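Local structure of hypothetical protein (4OO3) at residues A[7-19]-A[33-45]. The protein is of uncharacterised function but is probably an oxidoreductase that binds a dinucleotide cofactor such as NAD through its Rossmann-fold domain. Sequence-based numbering, arbitrary orientation.
Sequences GAPGEVKLITLDP and PQVSKDVYVYAPT
Strands 14-17 and 38-43, the first two of the parallel Rossmann-type sheet, pair through Ile15-Tyr40, Thr16-Val41 and Leu17-Tyr42, their axes nearly parallel. Helix 22-26 connects them in a beta-alpha-beta unit, and alternating bonds define the register: Leu14 O receives Tyr40 N, Thr16 N gives to Tyr40 O at 2.7 Å, Thr16 O receives Tyr42 N, and Asp18 N gives to Tyr42 O. A separate bridge, Val12 with Val35, precedes this pairing with the register offset by two. At the join a water accepts from Leu14 N (2.9 Å from its oxygen) and donates to Ser36 O and Asp38 O, filling in where direct backbone bonds lapse.

Gln34 can be followed outward. Its CB lies 4.2 Å from Val12 CG2; CG, with the chain extended beyond it (chi2 175°), is 3.8 Å from Gly7 O; CD approaches Glu11 OE2; and NE2 bonds to that same oxygen at 3.0 Å, nearly straight at 176°. The acceptor lies within the amide plane, although carboxylate and amide are turned 57° from each other as the two side chains run alongside. Gly7 N also donates to OE2 and Thr6 N donates to Glu11 OE1, so the carboxylate is held at both oxygens; Leu407 O is a second acceptor for Gln34 NE2.

On the Ile15 and Tyr42 side of the sheet, Ile15 CG2 sits at the edge of the Tyr42 ring, 3.9 Å from CD1, and Met83 of helix 79-86 packs against both side chains. On the opposite face, that of Thr16 and Val41, Thr16 CB meets Val41 CG2, with His52 and Val49 of helix 47-61 lying over it. Beyond the strand ends, Asp18 OD1 rests 3.3 Å from Pro44 CD, while OD2 bonds to the Tyr104 hydroxyl.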
ATOM      1  N   GLY A   7      15.658 -14.094 -16.515  1.00 53.63           N
ATOM      2  CA  GLY A   7      16.371 -12.813 -16.455  1.00 52.14           C
ATOM      3  C   GLY A   7      16.801 -12.303 -17.819  1.00 54.73           C
ATOM      4  O   GLY A   7      17.223 -11.154 -17.948  1.00 57.86           O
ATOM      5  N   ALA A   8      16.699 -13.155 -18.837  1.00 54.14           N
ATOM      6  CA  ALA A   8      17.010 -12.771 -20.212  1.00 57.07           C
ATOM      7  C   ALA A   8      16.294 -11.464 -20.577  1.00 57.60           C
ATOM      8  O   ALA A   8      15.132 -11.279 -20.208  1.00 54.02           O
ATOM      9  CB  ALA A   8      16.602 -13.880 -21.170  1.00 56.96           C
ATOM     10  N   PRO A   9      16.986 -10.551 -21.292  1.00 55.00           N
ATOM     11  CA  PRO A   9      16.378  -9.260 -21.645  1.00 52.02           C
ATOM     12  C   PRO A   9      15.139  -9.371 -22.547  1.00 46.93           C
ATOM     13  O   PRO A   9      15.103 -10.207 -23.436  1.00 44.57           O
ATOM     14  CB  PRO A   9      17.507  -8.525 -22.382  1.00 57.15           C
ATOM     15  CG  PRO A   9      18.765  -9.207 -21.964  1.00 58.51           C
ATOM     16  CD  PRO A   9      18.389 -10.638 -21.741  1.00 58.68           C
ATOM     17  N   GLY A  10      14.133  -8.534 -22.302  1.00 43.90           N
ATOM     18  CA  GLY A  10      12.909  -8.529 -23.107  1.00 41.92           C
ATOM     19  C   GLY A  10      11.969  -9.709 -22.899  1.00 42.29           C
ATOM     20  O   GLY A  10      10.988  -9.850 -23.634  1.00 41.43           O
ATOM     21  N   GLU A  11      12.251 -10.548 -21.900  1.00 41.40           N
ATOM     22  CA  GLU A  11      11.446 -11.748 -21.633  1.00 40.31           C
ATOM     23  C   GLU A  11      10.074 -11.411 -21.041  1.00 37.46           C
ATOM     24  O   GLU A  11       9.089 -12.096 -21.313  1.00 34.70           O
ATOM     25  CB  GLU A  11      12.197 -12.711 -20.702  1.00 42.13           C
ATOM     26  CG  GLU A  11      12.306 -12.243 -19.253  1.00 43.50           C
ATOM     27  CD  GLU A  11      13.034 -13.229 -18.357  1.00 45.26           C
ATOM     28  OE1 GLU A  11      13.533 -14.250 -18.863  1.00 46.37           O
ATOM     29  OE2 GLU A  11      13.107 -12.985 -17.132  1.00 50.00           O
ATOM     30  N   VAL A  12      10.020 -10.365 -20.223  1.00 35.68           N
ATOM     31  CA  VAL A  12       8.766  -9.918 -19.624  1.00 34.34           C
ATOM     32  C   VAL A  12       8.055  -9.006 -20.609  1.00 34.80           C
ATOM     33  O   VAL A  12       8.635  -8.027 -21.082  1.00 35.97           O
ATOM     34  CB  VAL A  12       9.010  -9.172 -18.296  1.00 33.95           C
ATOM     35  CG1 VAL A  12       7.746  -8.468 -17.813  1.00 31.97           C
ATOM     36  CG2 VAL A  12       9.530 -10.140 -17.242  1.00 32.69           C
ATOM     37  N   LYS A  13       6.804  -9.337 -20.916  1.00 34.39           N
ATOM     38  CA  LYS A  13       6.005  -8.587 -21.880  1.00 34.47           C
ATOM     39  C   LYS A  13       4.780  -8.023 -21.194  1.00 32.17           C
ATOM     40  O   LYS A  13       3.842  -8.762 -20.898  1.00 32.98           O
ATOM     41  CB  LYS A  13       5.565  -9.486 -23.034  1.00 37.37           C
ATOM     42  CG  LYS A  13       6.591  -9.638 -24.142  1.00 42.74           C
ATOM     43  CD  LYS A  13       7.124 -11.049 -24.252  1.00 48.40           C
ATOM     44  CE  LYS A  13       8.105 -11.159 -25.409  1.00 54.58           C
ATOM     45  NZ  LYS A  13       8.165 -12.545 -25.940  1.00 58.81           N
ATOM     46  N   LEU A  14       4.773  -6.714 -20.975  1.00 31.00           N
ATOM     47  CA  LEU A  14       3.736  -6.065 -20.170  1.00 31.16           C
ATOM     48  C   LEU A  14       2.423  -5.827 -20.910  1.00 31.36           C
ATOM     49  O   LEU A  14       2.408  -5.408 -22.059  1.00 34.42           O
ATOM     50  CB  LEU A  14       4.218  -4.710 -19.634  1.00 30.50           C
ATOM     51  CG  LEU A  14       5.431  -4.662 -18.712  1.00 30.29           C
ATOM     52  CD1 LEU A  14       5.621  -3.237 -18.203  1.00 29.93           C
ATOM     53  CD2 LEU A  14       5.284  -5.645 -17.562  1.00 29.56           C
ATOM     54  N   ILE A  15       1.327  -6.094 -20.213  1.00 32.16           N
ATOM     55  CA  ILE A  15       0.003  -5.675 -20.627  1.00 31.58           C
ATOM     56  C   ILE A  15      -0.479  -4.681 -19.592  1.00 30.20           C
ATOM     57  O   ILE A  15      -0.409  -4.949 -18.408  1.00 31.30           O
ATOM     58  CB  ILE A  15      -0.996  -6.842 -20.625  1.00 31.58           C
ATOM     59  CG1 ILE A  15      -0.531  -7.954 -21.566  1.00 32.46           C
ATOM     60  CG2 ILE A  15      -2.381  -6.339 -21.001  1.00 31.87           C
ATOM     61  CD1 ILE A  15      -1.290  -9.255 -21.398  1.00 34.14           C
ATOM     62  N   THR A  16      -0.980  -3.542 -20.027  1.00 30.90           N
ATOM     63  CA  THR A  16      -1.552  -2.599 -19.091  1.00 31.65           C
ATOM     64  C   THR A  16      -3.048  -2.583 -19.312  1.00 30.60           C
ATOM     65  O   THR A  16      -3.511  -2.193 -20.370  1.00 31.42           O
ATOM     66  CB  THR A  16      -0.932  -1.209 -19.267  1.00 34.17           C
ATOM     67  OG1 THR A  16       0.496  -1.335 -19.262  1.00 32.93           O
ATOM     68  CG2 THR A  16      -1.368  -0.280 -18.134  1.00 35.50           C
ATOM     69  N   LEU A  17      -3.799  -3.034 -18.311  1.00 30.10           N
ATOM     70  CA  LEU A  17      -5.238  -3.217 -18.447  1.00 29.37           C
ATOM     71  C   LEU A  17      -6.007  -2.148 -17.686  1.00 29.61           C
ATOM     72  O   LEU A  17      -5.923  -2.068 -16.458  1.00 29.85           O
ATOM     73  CB  LEU A  17      -5.633  -4.593 -17.936  1.00 29.64           C
ATOM     74  CG  LEU A  17      -7.122  -4.934 -18.015  1.00 30.26           C
ATOM     75  CD1 LEU A  17      -7.616  -4.984 -19.452  1.00 31.07           C
ATOM     76  CD2 LEU A  17      -7.346  -6.252 -17.304  1.00 30.87           C
ATOM     77  N   ASP A  18      -6.764  -1.344 -18.429  1.00 29.48           N
ATOM     78  CA  ASP A  18      -7.618  -0.305 -17.870  1.00 29.88           C
ATOM     79  C   ASP A  18      -6.913   0.501 -16.777  1.00 29.40           C
ATOM     80  O   ASP A  18      -7.361   0.522 -15.635  1.00 30.88           O
ATOM     81  CB  ASP A  18      -8.909  -0.934 -17.341  1.00 30.25           C
ATOM     82  CG  ASP A  18      -9.970   0.100 -16.977  1.00 31.56           C
ATOM     83  OD1 ASP A  18      -9.912   1.238 -17.480  1.00 29.89           O
ATOM     84  OD2 ASP A  18     -10.873  -0.235 -16.186  1.00 35.19           O
ATOM     85  N   PRO A  19      -5.793   1.157 -17.126  1.00 30.49           N
ATOM     86  CA  PRO A  19      -5.052   1.942 -16.144  1.00 30.47           C
ATOM     87  C   PRO A  19      -5.834   3.181 -15.752  1.00 31.48           C
ATOM     88  O   PRO A  19      -6.411   3.843 -16.613  1.00 30.95           O
ATOM     89  CB  PRO A  19      -3.778   2.324 -16.891  1.00 31.43           C
ATOM     90  CG  PRO A  19      -4.194   2.381 -18.318  1.00 32.42           C
ATOM     91  CD  PRO A  19      -5.209   1.279 -18.474  1.00 32.23           C
ATOM     92  N   PRO A  33      15.945  -4.275 -17.821  1.00 40.76           N
ATOM     93  CA  PRO A  33      16.340  -5.047 -19.001  1.00 42.01           C
ATOM     94  C   PRO A  33      15.415  -6.223 -19.309  1.00 40.95           C
ATOM     95  O   PRO A  33      15.217  -6.552 -20.479  1.00 43.99           O
ATOM     96  CB  PRO A  33      17.742  -5.563 -18.641  1.00 44.93           C
ATOM     97  CG  PRO A  33      18.244  -4.646 -17.589  1.00 45.11           C
ATOM     98  CD  PRO A  33      17.031  -4.191 -16.827  1.00 42.47           C
ATOM     99  N   GLN A  34      14.869  -6.851 -18.267  1.00 40.38           N
ATOM    100  CA  GLN A  34      13.894  -7.936 -18.415  1.00 39.10           C
ATOM    101  C   GLN A  34      12.666  -7.532 -19.213  1.00 37.34           C
ATOM    102  O   GLN A  34      12.035  -8.376 -19.844  1.00 36.94           O
ATOM    103  CB  GLN A  34      13.399  -8.412 -17.049  1.00 41.24           C
ATOM    104  CG  GLN A  34      14.189  -9.542 -16.428  1.00 44.68           C
ATOM    105  CD  GLN A  34      13.689  -9.851 -15.033  1.00 46.00           C
ATOM    106  OE1 GLN A  34      13.788  -9.011 -14.144  1.00 50.89           O
ATOM    107  NE2 GLN A  34      13.137 -11.048 -14.835  1.00 43.70           N
ATOM    108  N   VAL A  35      12.299  -6.256 -19.153  1.00 36.64           N
ATOM    109  CA  VAL A  35      11.025  -5.823 -19.708  1.00 37.34           C
ATOM    110  C   VAL A  35      11.159  -5.338 -21.150  1.00 36.96           C
ATOM    111  O   VAL A  35      11.883  -4.378 -21.443  1.00 39.33           O
ATOM    112  CB  VAL A  35      10.359  -4.746 -18.836  1.00 35.13           C
ATOM    113  CG1 VAL A  35       8.988  -4.402 -19.392  1.00 35.98           C
ATOM    114  CG2 VAL A  35      10.222  -5.251 -17.406  1.00 35.66           C
ATOM    115  N   SER A  36      10.447  -6.024 -22.038  1.00 35.46           N
ATOM    116  CA  SER A  36      10.417  -5.680 -23.456  1.00 35.16           C
ATOM    117  C   SER A  36       9.879  -4.272 -23.618  1.00 34.75           C
ATOM    118  O   SER A  36       8.958  -3.870 -22.906  1.00 32.39           O
ATOM    119  CB  SER A  36       9.540  -6.677 -24.220  1.00 34.29           C
ATOM    120  OG  SER A  36       8.958  -6.087 -25.361  1.00 32.99           O
ATOM    121  N   LYS A  37      10.461  -3.525 -24.553  1.00 36.56           N
ATOM    122  CA  LYS A  37      10.034  -2.149 -24.808  1.00 37.39           C
ATOM    123  C   LYS A  37       8.617  -2.046 -25.360  1.00 34.98           C
ATOM    124  O   LYS A  37       7.978  -1.007 -25.204  1.00 33.16           O
ATOM    125  CB  LYS A  37      11.001  -1.446 -25.751  1.00 41.60           C
ATOM    126  CG  LYS A  37      12.124  -0.714 -25.041  1.00 47.12           C
ATOM    127  CD  LYS A  37      13.102  -1.647 -24.352  1.00 51.20           C
ATOM    128  CE  LYS A  37      14.182  -0.834 -23.663  1.00 56.57           C
ATOM    129  NZ  LYS A  37      15.327  -1.667 -23.223  1.00 65.30           N
ATOM    130  N   ASP A  38       8.134  -3.117 -25.992  1.00 34.23           N
ATOM    131  CA  ASP A  38       6.780  -3.159 -26.543  1.00 34.47           C
ATOM    132  C   ASP A  38       5.806  -3.485 -25.430  1.00 33.17           C
ATOM    133  O   ASP A  38       5.902  -4.536 -24.800  1.00 32.92           O
ATOM    134  CB  ASP A  38       6.658  -4.212 -27.655  1.00 36.19           C
ATOM    135  CG  ASP A  38       7.453  -3.855 -28.906  1.00 38.47           C
ATOM    136  OD1 ASP A  38       7.687  -2.661 -29.175  1.00 38.12           O
ATOM    137  OD2 ASP A  38       7.834  -4.783 -29.645  1.00 41.70           O
ATOM    138  N   VAL A  39       4.869  -2.578 -25.195  1.00 32.95           N
ATOM    139  CA  VAL A  39       3.902  -2.722 -24.124  1.00 33.79           C
ATOM    140  C   VAL A  39       2.488  -2.660 -24.703  1.00 33.20           C
ATOM    141  O   VAL A  39       2.165  -1.775 -25.488  1.00 32.98           O
ATOM    142  CB  VAL A  39       4.110  -1.632 -23.051  1.00 35.25           C
ATOM    143  CG1 VAL A  39       3.019  -1.685 -21.981  1.00 34.81           C
ATOM    144  CG2 VAL A  39       5.491  -1.776 -22.422  1.00 36.29           C
ATOM    145  N   TYR A  40       1.647  -3.598 -24.290  1.00 32.28           N
ATOM    146  CA  TYR A  40       0.305  -3.723 -24.834  1.00 32.27           C
ATOM    147  C   TYR A  40      -0.725  -3.136 -23.880  1.00 31.33           C
ATOM    148  O   TYR A  40      -0.890  -3.616 -22.762  1.00 36.02           O
ATOM    149  CB  TYR A  40       0.033  -5.193 -25.160  1.00 33.83           C
ATOM    150  CG  TYR A  40       1.026  -5.720 -26.174  1.00 36.64           C
ATOM    151  CD1 TYR A  40       0.824  -5.518 -27.532  1.00 39.58           C
ATOM    152  CD2 TYR A  40       2.194  -6.370 -25.776  1.00 39.38           C
ATOM    153  CE1 TYR A  40       1.734  -5.967 -28.473  1.00 41.95           C
ATOM    154  CE2 TYR A  40       3.116  -6.823 -26.715  1.00 40.78           C
ATOM    155  CZ  TYR A  40       2.878  -6.616 -28.059  1.00 43.34           C
ATOM    156  OH  TYR A  40       3.771  -7.052 -29.011  1.00 52.00           O
ATOM    157  N   VAL A  41      -1.396  -2.077 -24.322  1.00 29.73           N
ATOM    158  CA  VAL A  41      -2.431  -1.403 -23.534  1.00 28.65           C
ATOM    159  C   VAL A  41      -3.828  -1.736 -24.075  1.00 28.27           C
ATOM    160  O   VAL A  41      -4.075  -1.635 -25.279  1.00 28.51           O
ATOM    161  CB  VAL A  41      -2.233   0.134 -23.573  1.00 30.06           C
ATOM    162  CG1 VAL A  41      -3.382   0.861 -22.876  1.00 29.15           C
ATOM    163  CG2 VAL A  41      -0.890   0.527 -22.963  1.00 29.28           C
ATOM    164  N   TYR A  42      -4.726  -2.142 -23.180  1.00 27.55           N
ATOM    165  CA  TYR A  42      -6.138  -2.342 -23.496  1.00 27.34           C
ATOM    166  C   TYR A  42      -6.977  -1.568 -22.489  1.00 28.83           C
ATOM    167  O   TYR A  42      -6.848  -1.769 -21.276  1.00 28.42           O
ATOM    168  CB  TYR A  42      -6.508  -3.824 -23.414  1.00 27.68           C
ATOM    169  CG  TYR A  42      -5.725  -4.689 -24.366  1.00 27.07           C
ATOM    170  CD1 TYR A  42      -4.465  -5.141 -24.025  1.00 27.18           C
ATOM    171  CD2 TYR A  42      -6.237  -5.037 -25.608  1.00 28.21           C
ATOM    172  CE1 TYR A  42      -3.726  -5.927 -24.887  1.00 28.61           C
ATOM    173  CE2 TYR A  42      -5.504  -5.831 -26.485  1.00 29.74           C
ATOM    174  CZ  TYR A  42      -4.245  -6.267 -26.110  1.00 28.75           C
ATOM    175  OH  TYR A  42      -3.493  -7.049 -26.938  1.00 30.97           O
ATOM    176  N   ALA A  43      -7.856  -0.712 -22.981  1.00 29.58           N
ATOM    177  CA  ALA A  43      -8.617   0.154 -22.099  1.00 31.46           C
ATOM    178  C   ALA A  43      -9.831   0.721 -22.800  1.00 32.67           C
ATOM    179  O   ALA A  43      -9.832   0.855 -24.016  1.00 33.66           O
ATOM    180  CB  ALA A  43      -7.731   1.294 -21.612  1.00 32.50           C
ATOM    181  N   PRO A  44     -10.869   1.076 -22.031  1.00 33.35           N
ATOM    182  CA  PRO A  44     -11.903   1.879 -22.664  1.00 35.18           C
ATOM    183  C   PRO A  44     -11.321   3.240 -23.048  1.00 36.15           C
ATOM    184  O   PRO A  44     -10.320   3.678 -22.466  1.00 37.74           O
ATOM    185  CB  PRO A  44     -12.964   2.012 -21.569  1.00 34.01           C
ATOM    186  CG  PRO A  44     -12.197   1.902 -20.294  1.00 32.83           C
ATOM    187  CD  PRO A  44     -11.052   0.974 -20.572  1.00 32.33           C
ATOM    188  N   THR A  45     -11.925   3.887 -24.036  1.00 37.31           N
ATOM    189  CA  THR A  45     -11.531   5.238 -24.414  1.00 38.97           C
ATOM    190  C   THR A  45     -11.802   6.157 -23.234  1.00 38.27           C
ATOM    191  O   THR A  45     -12.663   5.868 -22.414  1.00 37.31           O
ATOM    192  CB  THR A  45     -12.351   5.753 -25.612  1.00 42.00           C
ATOM    193  OG1 THR A  45     -13.743   5.695 -25.286  1.00 46.57           O
ATOM    194  CG2 THR A  45     -12.095   4.916 -26.867  1.00 40.56           C
TER
HETATM  195  O   HOH W   1       6.739  -5.162 -22.408  1.00 34.31           O